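Local coordinates for aldehyde dehydrogenase 12 (Zea mays, PDB 6D97), which probably oxidises L-glutamate gamma-semialdehyde to glutamate with NAD+ as the electron acceptor, the last step of proline breakdown in plants, at residues V37-N47 and D69-V77; F130-K140 and T196-I204. All blocks are in the same frame, centred on the assembly; numbering follows the deposited sequence.

Contact 1 (V37-N47 and D69-V77); sequences VSGSSPAEVQN and DKFIKVAEV
Strands 43-45 and 70-74 run parallel, with Ala43, Glu44 and Val45 beside Ile72, Lys73 and Val74 and the short axes 26° apart. They are the central pair of a mixed sheet, flanked by antiparallel strands 52-54 and 60-63. Four backbone hydrogen bonds tie the ladder. Ala43 N gives to Phe71 O, Lys73 N to Ala43 O, Val45 N to Lys73 O and Ala75 N to Val45 O. Past its end the ladder is continued by a side chain. Asn47 ND2 donates to Ala75 O at 2.8 Å, in the carbonyl plane and on a lone pair. Asn47 OD1 takes the backbone N-H of Asn252, so both ends of the amide are used and its flip is fixed.

Ala43, Ile72, Val45 and Val74 share one face of the sheet. Val45 CG2 meets Ile72 CG2 at 3.7 Å, and Val45 CB lies 4.2 Å from Val74 CG2. At the start of strand 70-74, the CG2 methyl of Val37 lies 3.2 Å from Phe71 O and 4.0 Å from Phe71 CD2; the turn at chi1 (53°) puts it opposite the backbone N. Val37 O sits at the edge of the Phe71 ring, in its plane. Phe71 and Ile72 both face Ile62, which makes a classic beta bulge.

Glu44 and Lys73 take the other face and run alongside each other in the same direction. Glu44 CB touches Lys73 CG at 3.7 Å. The charged ends, Glu44 OE2 and Lys73 NZ, stand 4.1 Å apart, too far for a salt bridge. Lys73 also makes a cation-pi contact with Trp59. The register therefore rests on backbone bonds and the Asn47 amide. The apolar face is covered mainly by Ile229 of helix 229-240, with Val137 of helix 124-137 on Ile72, while the charged pair probably adds only a modest attraction.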
loop_
_atom_site.group_PDB
_atom_site.type_symbol
_atom_site.label_atom_id
_atom_site.label_comp_id
_atom_site.label_asym_id
_atom_site.label_seq_id
_atom_site.Cartn_x
_atom_site.Cartn_y
_atom_site.Cartn_z
ATOM N N VAL A 37 15.959 22.033 -40.805
ATOM C CA VAL A 37 15.527 23.351 -40.351
ATOM C C VAL A 37 16.728 24.270 -40.153
ATOM O O VAL A 37 17.710 23.920 -39.485
ATOM C CB VAL A 37 14.679 23.228 -39.076
ATOM C CG1 VAL A 37 15.409 22.431 -38.012
ATOM C CG2 VAL A 37 14.291 24.616 -38.581
ATOM N N SER A 38 16.657 25.458 -40.748
ATOM C CA SER A 38 17.781 26.385 -40.779
ATOM C C SER A 38 17.251 27.797 -40.996
ATOM O O SER A 38 16.043 28.021 -41.070
ATOM C CB SER A 38 18.767 26.001 -41.887
ATOM O OG SER A 38 18.132 26.065 -43.151
ATOM N N GLY A 39 18.174 28.753 -41.112
ATOM C CA GLY A 39 17.766 30.113 -41.414
ATOM C C GLY A 39 17.065 30.221 -42.756
ATOM O O GLY A 39 16.142 31.023 -42.926
ATOM N N SER A 40 17.482 29.403 -43.722
ATOM C CA SER A 40 16.872 29.406 -45.044
ATOM C C SER A 40 15.662 28.488 -45.146
ATOM O O SER A 40 14.864 28.646 -46.076
ATOM C CB SER A 40 17.905 29.007 -46.103
ATOM O OG SER A 40 18.484 27.750 -45.804
ATOM N N SER A 41 15.505 27.540 -44.223
ATOM C CA SER A 41 14.332 26.666 -44.167
ATOM C C SER A 41 13.788 26.663 -42.743
ATOM O O SER A 41 13.876 25.658 -42.028
ATOM C CB SER A 41 14.674 25.249 -44.631
ATOM O OG SER A 41 14.552 25.116 -46.038
ATOM N N PRO A 42 13.215 27.778 -42.298
ATOM C CA PRO A 42 12.757 27.870 -40.910
ATOM C C PRO A 42 11.484 27.075 -40.666
ATOM O O PRO A 42 10.691 26.808 -41.570
ATOM C CB PRO A 42 12.503 29.370 -40.724
ATOM C CG PRO A 42 12.157 29.852 -42.087
ATOM C CD PRO A 42 12.962 29.023 -43.047
ATOM N N ALA A 43 11.298 26.709 -39.403
ATOM C CA ALA A 43 10.095 26.048 -38.929
ATOM C C ALA A 43 9.288 27.013 -38.072
ATOM O O ALA A 43 9.802 28.027 -37.594
ATOM C CB ALA A 43 10.436 24.792 -38.120
ATOM N N GLU A 44 8.013 26.692 -37.881
ATOM C CA GLU A 44 7.157 27.475 -37.006
ATOM C C GLU A 44 6.553 26.587 -35.929
ATOM O O GLU A 44 6.323 25.391 -36.138
ATOM C CB GLU A 44 6.045 28.196 -37.782
ATOM C CG GLU A 44 5.095 27.306 -38.560
ATOM C CD GLU A 44 3.907 28.083 -39.109
ATOM O OE1 GLU A 44 2.780 27.891 -38.598
ATOM O OE2 GLU A 44 4.107 28.900 -40.037
ATOM N N VAL A 45 6.319 27.189 -34.767
ATOM C CA VAL A 45 5.696 26.526 -33.629
ATOM C C VAL A 45 4.386 27.237 -33.333
ATOM O O VAL A 45 4.362 28.464 -33.177
ATOM C CB VAL A 45 6.610 26.536 -32.390
ATOM C CG1 VAL A 45 5.939 25.813 -31.227
ATOM C CG2 VAL A 45 7.940 25.910 -32.728
ATOM N N GLN A 46 3.307 26.473 -33.258
ATOM C CA GLN A 46 1.982 27.031 -33.052
ATOM C C GLN A 46 1.469 26.690 -31.663
ATOM O O GLN A 46 1.988 25.812 -30.968
ATOM C CB GLN A 46 1.004 26.517 -34.113
ATOM C CG GLN A 46 1.406 26.857 -35.535
ATOM C CD GLN A 46 0.438 26.307 -36.556
ATOM O OE1 GLN A 46 0.597 25.186 -37.037
ATOM N NE2 GLN A 46 -0.582 27.090 -36.884
ATOM N N ASN A 47 0.428 27.408 -31.271
ATOM C CA ASN A 47 -0.319 27.080 -30.072
ATOM C C ASN A 47 -1.447 26.117 -30.419
ATOM O O ASN A 47 -1.856 25.987 -31.574
ATOM C CB ASN A 47 -0.885 28.344 -29.422
ATOM C CG ASN A 47 0.159 29.434 -29.261
ATOM O OD1 ASN A 47 1.039 29.348 -28.400
ATOM N ND2 ASN A 47 0.070 30.469 -30.094
ATOM N N ASP A 69 21.375 31.606 -36.616
ATOM C CA ASP A 69 20.322 31.685 -37.619
ATOM C C ASP A 69 18.952 31.808 -36.962
ATOM O O ASP A 69 18.653 31.121 -35.984
ATOM C CB ASP A 69 20.343 30.435 -38.504
ATOM C CG ASP A 69 21.505 30.413 -39.479
ATOM O OD1 ASP A 69 22.237 31.424 -39.568
ATOM O OD2 ASP A 69 21.673 29.375 -40.162
ATOM N N LYS A 70 18.113 32.687 -37.509
ATOM C CA LYS A 70 16.692 32.675 -37.179
ATOM C C LYS A 70 16.046 31.451 -37.816
ATOM O O LYS A 70 15.589 31.522 -38.960
ATOM C CB LYS A 70 15.998 33.947 -37.677
ATOM C CG LYS A 70 16.329 35.222 -36.912
ATOM C CD LYS A 70 15.649 36.435 -37.553
ATOM C CE LYS A 70 15.817 37.696 -36.713
ATOM N NZ LYS A 70 15.100 38.875 -37.290
ATOM N N PHE A 71 15.998 30.323 -37.103
ATOM C CA PHE A 71 15.546 29.083 -37.719
ATOM C C PHE A 71 14.213 28.556 -37.197
ATOM O O PHE A 71 13.685 27.600 -37.773
ATOM C CB PHE A 71 16.637 27.998 -37.600
ATOM C CG PHE A 71 16.773 27.357 -36.233
ATOM C CD1 PHE A 71 16.535 28.051 -35.053
ATOM C CD2 PHE A 71 17.189 26.036 -36.149
ATOM C CE1 PHE A 71 16.684 27.424 -33.824
ATOM C CE2 PHE A 71 17.347 25.410 -34.932
ATOM C CZ PHE A 71 17.094 26.102 -33.767
ATOM N N ILE A 72 13.638 29.152 -36.152
ATOM C CA ILE A 72 12.316 28.765 -35.660
ATOM C C ILE A 72 11.557 30.021 -35.253
ATOM O O ILE A 72 12.056 30.814 -34.449
ATOM C CB ILE A 72 12.391 27.797 -34.461
ATOM C CG1 ILE A 72 13.064 26.477 -34.850
ATOM C CG2 ILE A 72 10.996 27.530 -33.905
ATOM C CD1 ILE A 72 13.408 25.595 -33.671
ATOM N N LYS A 73 10.350 30.200 -35.789
ATOM C CA LYS A 73 9.467 31.260 -35.324
ATOM C C LYS A 73 8.368 30.662 -34.455
ATOM O O LYS A 73 7.808 29.610 -34.775
ATOM C CB LYS A 73 8.866 32.062 -36.486
ATOM C CG LYS A 73 8.008 31.297 -37.473
ATOM C CD LYS A 73 7.440 32.266 -38.516
ATOM C CE LYS A 73 6.472 31.591 -39.482
ATOM N NZ LYS A 73 5.777 32.589 -40.351
ATOM N N VAL A 74 8.086 31.328 -33.338
ATOM C CA VAL A 74 7.185 30.824 -32.309
ATOM C C VAL A 74 6.022 31.795 -32.168
ATOM O O VAL A 74 6.229 33.010 -32.065
ATOM C CB VAL A 74 7.920 30.638 -30.969
ATOM C CG1 VAL A 74 6.967 30.156 -29.895
ATOM C CG2 VAL A 74 9.080 29.663 -31.138
ATOM N N ALA A 75 4.801 31.260 -32.162
ATOM C CA ALA A 75 3.590 32.079 -32.088
ATOM C C ALA A 75 3.326 32.470 -30.633
ATOM O O ALA A 75 2.414 31.974 -29.969
ATOM C CB ALA A 75 2.407 31.334 -32.687
ATOM N N GLU A 76 4.141 33.398 -30.142
ATOM C CA GLU A 76 4.054 33.787 -28.741
ATOM C C GLU A 76 2.821 34.654 -28.509
ATOM O O GLU A 76 2.634 35.681 -29.169
ATOM C CB GLU A 76 5.327 34.506 -28.304
ATOM C CG GLU A 76 6.447 33.530 -27.952
ATOM C CD GLU A 76 7.626 34.193 -27.274
ATOM O OE1 GLU A 76 7.754 35.429 -27.381
ATOM O OE2 GLU A 76 8.417 33.480 -26.621
ATOM N N VAL A 77 1.980 34.223 -27.574
ATOM C CA VAL A 77 0.752 34.930 -27.230
ATOM C C VAL A 77 1.089 36.125 -26.351
ATOM O O VAL A 77 1.946 36.042 -25.463
ATOM C CB VAL A 77 -0.229 33.975 -26.524
ATOM C CG1 VAL A 77 -1.455 34.721 -26.018
ATOM C CG2 VAL A 77 -0.631 32.847 -27.459
#

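Contact 2 (F130-K140 and T196-I204); sequences FAKLIQRVSPK and TPFNFPLEI. With NAD (nicotinamide-adenine-dinucleotide), chain E.
Lys140 reaches Asn199 O because its chain leaves with CG between the backbone N and carbonyl carbon (chi1 60°) and then bends at chi3 (77°). Ser138 swings OG to the side away from its own N (chi1 -179°), toward the same carbonyl. Lys140 NZ donates to Asn199 O at 2.8 Å, nearly in line with the C=O bond. Ser138 OG stands 3.2 Å from Asn199 O and 3.4 Å from Phe198 O, so its proton has two possible acceptors. Lys140 NZ also lies 3.8 Å from Phe200 CD1, and the two side chains cross at about a right angle. Its second charged partner is Glu148, which forms a salt bridge with it. Glu148 also accepts the backbone N-H groups of Leu202 and Glu203, at the start of helix 203-214.

Carbon atoms make the rest of the contact. Pro201 CG packs on the CB of Ser138 at 3.7 Å. Ile134 CG2 lies against Pro201 CD, and Ile134 CD1 meets Leu202 CB at 4.0 Å.

A methionine in place of Lys140 would probably leave Asn199 O without its charged donor and Glu148 without its salt-bridge mate.

The loop held here leads from strand 191-196 of the Rossmann-type domain. Thr196 O accepts from the O3B hydroxyl of NAD, and the edge of the Phe198 ring faces the phosphate oxygen O2N. The buried ammonium thus grips the backbone of a cofactor-binding loop, and its charge is probably balanced by Glu148.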
loop_
_atom_site.group_PDB
_atom_site.type_symbol
_atom_site.label_atom_id
_atom_site.label_comp_id
_atom_site.label_asym_id
_atom_site.label_seq_id
_atom_site.Cartn_x
_atom_site.Cartn_y
_atom_site.Cartn_z
ATOM N N PHE A 130 12.958 12.593 -32.728
ATOM C CA PHE A 130 12.869 13.399 -31.515
ATOM C C PHE A 130 14.247 13.687 -30.931
ATOM O O PHE A 130 14.489 14.784 -30.418
ATOM C CB PHE A 130 11.973 12.708 -30.489
ATOM C CG PHE A 130 10.515 13.029 -30.656
ATOM C CD1 PHE A 130 10.032 14.288 -30.332
ATOM C CD2 PHE A 130 9.632 12.081 -31.146
ATOM C CE1 PHE A 130 8.696 14.593 -30.482
ATOM C CE2 PHE A 130 8.292 12.377 -31.294
ATOM C CZ PHE A 130 7.825 13.635 -30.965
ATOM N N ALA A 131 15.164 12.718 -30.998
ATOM C CA ALA A 131 16.519 12.958 -30.513
ATOM C C ALA A 131 17.192 14.076 -31.297
ATOM O O ALA A 131 17.838 14.954 -30.714
ATOM C CB ALA A 131 17.340 11.674 -30.597
ATOM N N LYS A 132 17.045 14.065 -32.624
ATOM C CA LYS A 132 17.651 15.108 -33.444
ATOM C C LYS A 132 16.987 16.456 -33.207
ATOM O O LYS A 132 17.672 17.479 -33.128
ATOM C CB LYS A 132 17.569 14.734 -34.922
ATOM C CG LYS A 132 18.889 14.305 -35.526
ATOM C CD LYS A 132 18.850 12.843 -35.910
ATOM C CE LYS A 132 20.086 12.453 -36.704
ATOM N NZ LYS A 132 19.814 11.341 -37.655
ATOM N N LEU A 133 15.657 16.479 -33.104
ATOM C CA LEU A 133 14.958 17.735 -32.858
ATOM C C LEU A 133 15.360 18.336 -31.517
ATOM O O LEU A 133 15.540 19.554 -31.405
ATOM C CB LEU A 133 13.448 17.519 -32.919
ATOM C CG LEU A 133 12.600 18.785 -32.999
ATOM C CD1 LEU A 133 13.057 19.668 -34.134
ATOM C CD2 LEU A 133 11.142 18.418 -33.184
ATOM N N ILE A 134 15.494 17.496 -30.487
ATOM C CA ILE A 134 15.961 17.961 -29.182
ATOM C C ILE A 134 17.333 18.607 -29.316
ATOM O O ILE A 134 17.597 19.684 -28.765
ATOM C CB ILE A 134 15.989 16.795 -28.176
ATOM C CG1 ILE A 134 14.569 16.408 -27.765
ATOM C CG2 ILE A 134 16.832 17.142 -26.955
ATOM C CD1 ILE A 134 14.505 15.117 -26.975
ATOM N N GLN A 135 18.224 17.953 -30.068
ATOM C CA GLN A 135 19.583 18.453 -30.254
ATOM C C GLN A 135 19.611 19.843 -30.869
ATOM O O GLN A 135 20.470 20.657 -30.518
ATOM C CB GLN A 135 20.377 17.498 -31.141
ATOM C CG GLN A 135 21.043 16.354 -30.429
ATOM C CD GLN A 135 22.009 15.615 -31.328
ATOM O OE1 GLN A 135 21.604 14.931 -32.265
ATOM N NE2 GLN A 135 23.297 15.757 -31.052
ATOM N N ARG A 136 18.698 20.132 -31.796
ATOM C CA ARG A 136 18.761 21.411 -32.496
ATOM C C ARG A 136 18.396 22.581 -31.594
ATOM O O ARG A 136 18.919 23.681 -31.770
ATOM C CB ARG A 136 17.857 21.393 -33.730
ATOM C CG ARG A 136 18.229 20.397 -34.832
ATOM C CD ARG A 136 19.624 20.631 -35.398
ATOM N NE ARG A 136 19.838 22.015 -35.811
ATOM C CZ ARG A 136 19.492 22.515 -36.993
ATOM N NH1 ARG A 136 18.905 21.750 -37.900
ATOM N NH2 ARG A 136 19.729 23.788 -37.265
ATOM N N VAL A 137 17.508 22.376 -30.630
ATOM C CA VAL A 137 17.012 23.467 -29.802
ATOM C C VAL A 137 17.666 23.488 -28.425
ATOM O O VAL A 137 17.923 24.563 -27.884
ATOM C CB VAL A 137 15.473 23.408 -29.693
ATOM C CG1 VAL A 137 14.860 23.688 -31.036
ATOM C CG2 VAL A 137 15.018 22.051 -29.180
ATOM N N SER A 138 17.927 22.324 -27.839
ATOM C CA SER A 138 18.609 22.211 -26.551
ATOM C C SER A 138 19.867 21.383 -26.776
ATOM O O SER A 138 19.877 20.174 -26.511
ATOM C CB SER A 138 17.710 21.590 -25.483
ATOM O OG SER A 138 18.375 21.518 -24.237
ATOM N N PRO A 139 20.946 22.010 -27.250
ATOM C CA PRO A 139 22.108 21.256 -27.744
ATOM C C PRO A 139 22.715 20.345 -26.688
ATOM O O PRO A 139 23.044 20.771 -25.577
ATOM C CB PRO A 139 23.083 22.360 -28.171
ATOM C CG PRO A 139 22.192 23.520 -28.495
ATOM C CD PRO A 139 21.089 23.456 -27.485
ATOM N N LYS A 140 22.849 19.075 -27.056
ATOM C CA LYS A 140 23.433 18.031 -26.230
ATOM C C LYS A 140 23.805 16.896 -27.172
ATOM O O LYS A 140 23.399 16.880 -28.336
ATOM C CB LYS A 140 22.459 17.568 -25.144
ATOM C CG LYS A 140 21.166 17.002 -25.701
ATOM C CD LYS A 140 20.224 16.557 -24.595
ATOM C CE LYS A 140 19.520 17.741 -23.945
ATOM N NZ LYS A 140 18.510 17.314 -22.933
ATOM N N THR A 196 7.500 24.357 -17.988
ATOM C CA THR A 196 8.736 23.590 -18.012
ATOM C C THR A 196 9.844 24.345 -18.734
ATOM O O THR A 196 9.572 25.237 -19.547
ATOM C CB THR A 196 8.524 22.222 -18.679
ATOM O OG1 THR A 196 8.411 22.383 -20.096
ATOM C CG2 THR A 196 7.273 21.561 -18.147
ATOM N N PRO A 197 11.126 23.999 -18.464
ATOM C CA PRO A 197 12.237 24.814 -18.971
ATOM C C PRO A 197 12.855 24.305 -20.265
ATOM O O PRO A 197 12.309 23.426 -20.938
ATOM C CB PRO A 197 13.247 24.737 -17.823
ATOM C CG PRO A 197 13.090 23.321 -17.344
ATOM C CD PRO A 197 11.620 22.952 -17.550
ATOM N N PHE A 198 14.026 24.848 -20.603
ATOM C CA PHE A 198 14.614 24.605 -21.914
ATOM C C PHE A 198 15.362 23.281 -21.995
ATOM O O PHE A 198 15.460 22.700 -23.082
ATOM C CB PHE A 198 15.571 25.744 -22.277
ATOM C CG PHE A 198 16.911 25.653 -21.598
ATOM C CD1 PHE A 198 17.097 26.190 -20.334
ATOM C CD2 PHE A 198 17.982 25.024 -22.218
ATOM C CE1 PHE A 198 18.321 26.105 -19.707
ATOM C CE2 PHE A 198 19.208 24.934 -21.593
ATOM C CZ PHE A 198 19.378 25.475 -20.336
ATOM N N ASN A 199 15.907 22.790 -20.880
ATOM C CA ASN A 199 16.981 21.807 -20.981
ATOM C C ASN A 199 16.482 20.400 -21.295
ATOM O O ASN A 199 17.225 19.612 -21.889
ATOM C CB ASN A 199 17.822 21.814 -19.703
ATOM C CG ASN A 199 17.016 21.504 -18.466
ATOM O OD1 ASN A 199 15.842 21.858 -18.364
ATOM N ND2 ASN A 199 17.649 20.839 -17.509
ATOM N N PHE A 200 15.247 20.058 -20.928
ATOM C CA PHE A 200 14.648 18.774 -21.298
ATOM C C PHE A 200 13.361 19.059 -22.059
ATOM O O PHE A 200 12.267 19.079 -21.471
ATOM C CB PHE A 200 14.403 17.895 -20.074
ATOM C CG PHE A 200 15.665 17.360 -19.449
ATOM C CD1 PHE A 200 16.299 16.246 -19.980
ATOM C CD2 PHE A 200 16.220 17.974 -18.337
ATOM C CE1 PHE A 200 17.461 15.753 -19.415
ATOM C CE2 PHE A 200 17.381 17.484 -17.764
ATOM C CZ PHE A 200 18.003 16.374 -18.306
ATOM N N PRO A 201 13.441 19.276 -23.376
ATOM C CA PRO A 201 12.262 19.730 -24.129
ATOM C C PRO A 201 11.173 18.679 -24.281
ATOM O O PRO A 201 10.067 19.025 -24.717
ATOM C CB PRO A 201 12.845 20.115 -25.498
ATOM C CG PRO A 201 14.336 20.181 -25.303
ATOM C CD PRO A 201 14.642 19.198 -24.222
ATOM N N LEU A 202 11.441 17.418 -23.952
ATOM C CA LEU A 202 10.454 16.354 -24.092
ATOM C C LEU A 202 10.117 15.686 -22.769
ATOM O O LEU A 202 8.939 15.597 -22.405
ATOM C CB LEU A 202 10.953 15.298 -25.090
ATOM C CG LEU A 202 10.021 14.101 -25.292
ATOM C CD1 LEU A 202 8.762 14.533 -26.031
ATOM C CD2 LEU A 202 10.727 12.983 -26.036
ATOM N N GLU A 203 11.130 15.227 -22.031
ATOM C CA GLU A 203 10.904 14.343 -20.891
ATOM C C GLU A 203 10.070 15.016 -19.808
ATOM O O GLU A 203 9.083 14.447 -19.329
ATOM C CB GLU A 203 12.245 13.880 -20.322
ATOM C CG GLU A 203 12.138 12.960 -19.123
ATOM C CD GLU A 203 13.501 12.556 -18.594
ATOM O OE1 GLU A 203 14.479 12.604 -19.369
ATOM O OE2 GLU A 203 13.598 12.196 -17.404
ATOM N N ILE A 204 10.456 16.220 -19.398
ATOM C CA ILE A 204 9.771 16.896 -18.296
ATOM C C ILE A 204 8.343 17.258 -18.698
ATOM O O ILE A 204 7.401 16.853 -18.001
ATOM C CB ILE A 204 10.552 18.133 -17.821
ATOM C CG1 ILE A 204 11.901 17.727 -17.228
ATOM C CG2 ILE A 204 9.725 18.918 -16.820
ATOM C CD1 ILE A 204 12.777 18.904 -16.871
HETATM P PA NAD E . 13.074 29.646 -15.825
HETATM O O1A NAD E . 12.506 29.869 -14.387
HETATM O O2A NAD E . 13.825 30.697 -16.482
HETATM O O5B NAD E . 12.146 29.419 -16.952
HETATM C C5B NAD E . 11.407 28.223 -17.014
HETATM C C4B NAD E . 10.001 28.392 -17.580
HETATM O O4B NAD E . 9.183 29.226 -16.778
HETATM C C3B NAD E . 9.982 28.912 -18.980
HETATM O O3B NAD E . 9.001 28.292 -19.718
HETATM C C2B NAD E . 9.676 30.334 -18.786
HETATM O O2B NAD E . 9.072 30.864 -19.903
HETATM C C1B NAD E . 8.765 30.269 -17.619
HETATM N N9A NAD E . 8.664 31.485 -16.840
HETATM C C8A NAD E . 9.662 32.386 -16.517
HETATM N N7A NAD E . 9.147 33.357 -15.754
HETATM C C5A NAD E . 7.794 33.113 -15.542
HETATM C C6A NAD E . 6.782 33.752 -14.851
HETATM N N6A NAD E . 7.066 34.970 -14.144
HETATM N N1A NAD E . 5.542 33.243 -14.841
HETATM C C2A NAD E . 5.240 32.093 -15.497
HETATM N N3A NAD E . 6.207 31.435 -16.187
HETATM C C4A NAD E . 7.468 31.913 -16.223
HETATM O O3 NAD E . 14.020 28.550 -16.070
HETATM P PN NAD E . 15.531 28.686 -16.542
HETATM O O1N NAD E . 16.077 27.222 -16.366
HETATM O O2N NAD E . 15.625 29.048 -17.995
HETATM O O5D NAD E . 16.369 29.611 -15.701
#

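In the fold
Contact 1 joins the two inner strands of a four-stranded mixed sheet. It is partly buried, its centre about 25 Å from the centre of the chain. Contact 2 is buried, its centre about 12 Å from the centre of the chain, and includes part of the NAD pocket. A regular backbone ladder carries contact 1, whereas a lysine bonded to one loop carbonyl, with apolar packing beside it, carries contact 2. The two touch directly. Arg136 NH1 probably bonds to Val37 O at 2.9 Å, and Val137 CG1 packs on Ile72 CD1 at 3.6 Å. Helix 229-240 lies against both. Helix 124-137 therefore stands between the 43-49/70-74 strands and the loop that follows strand 191-196.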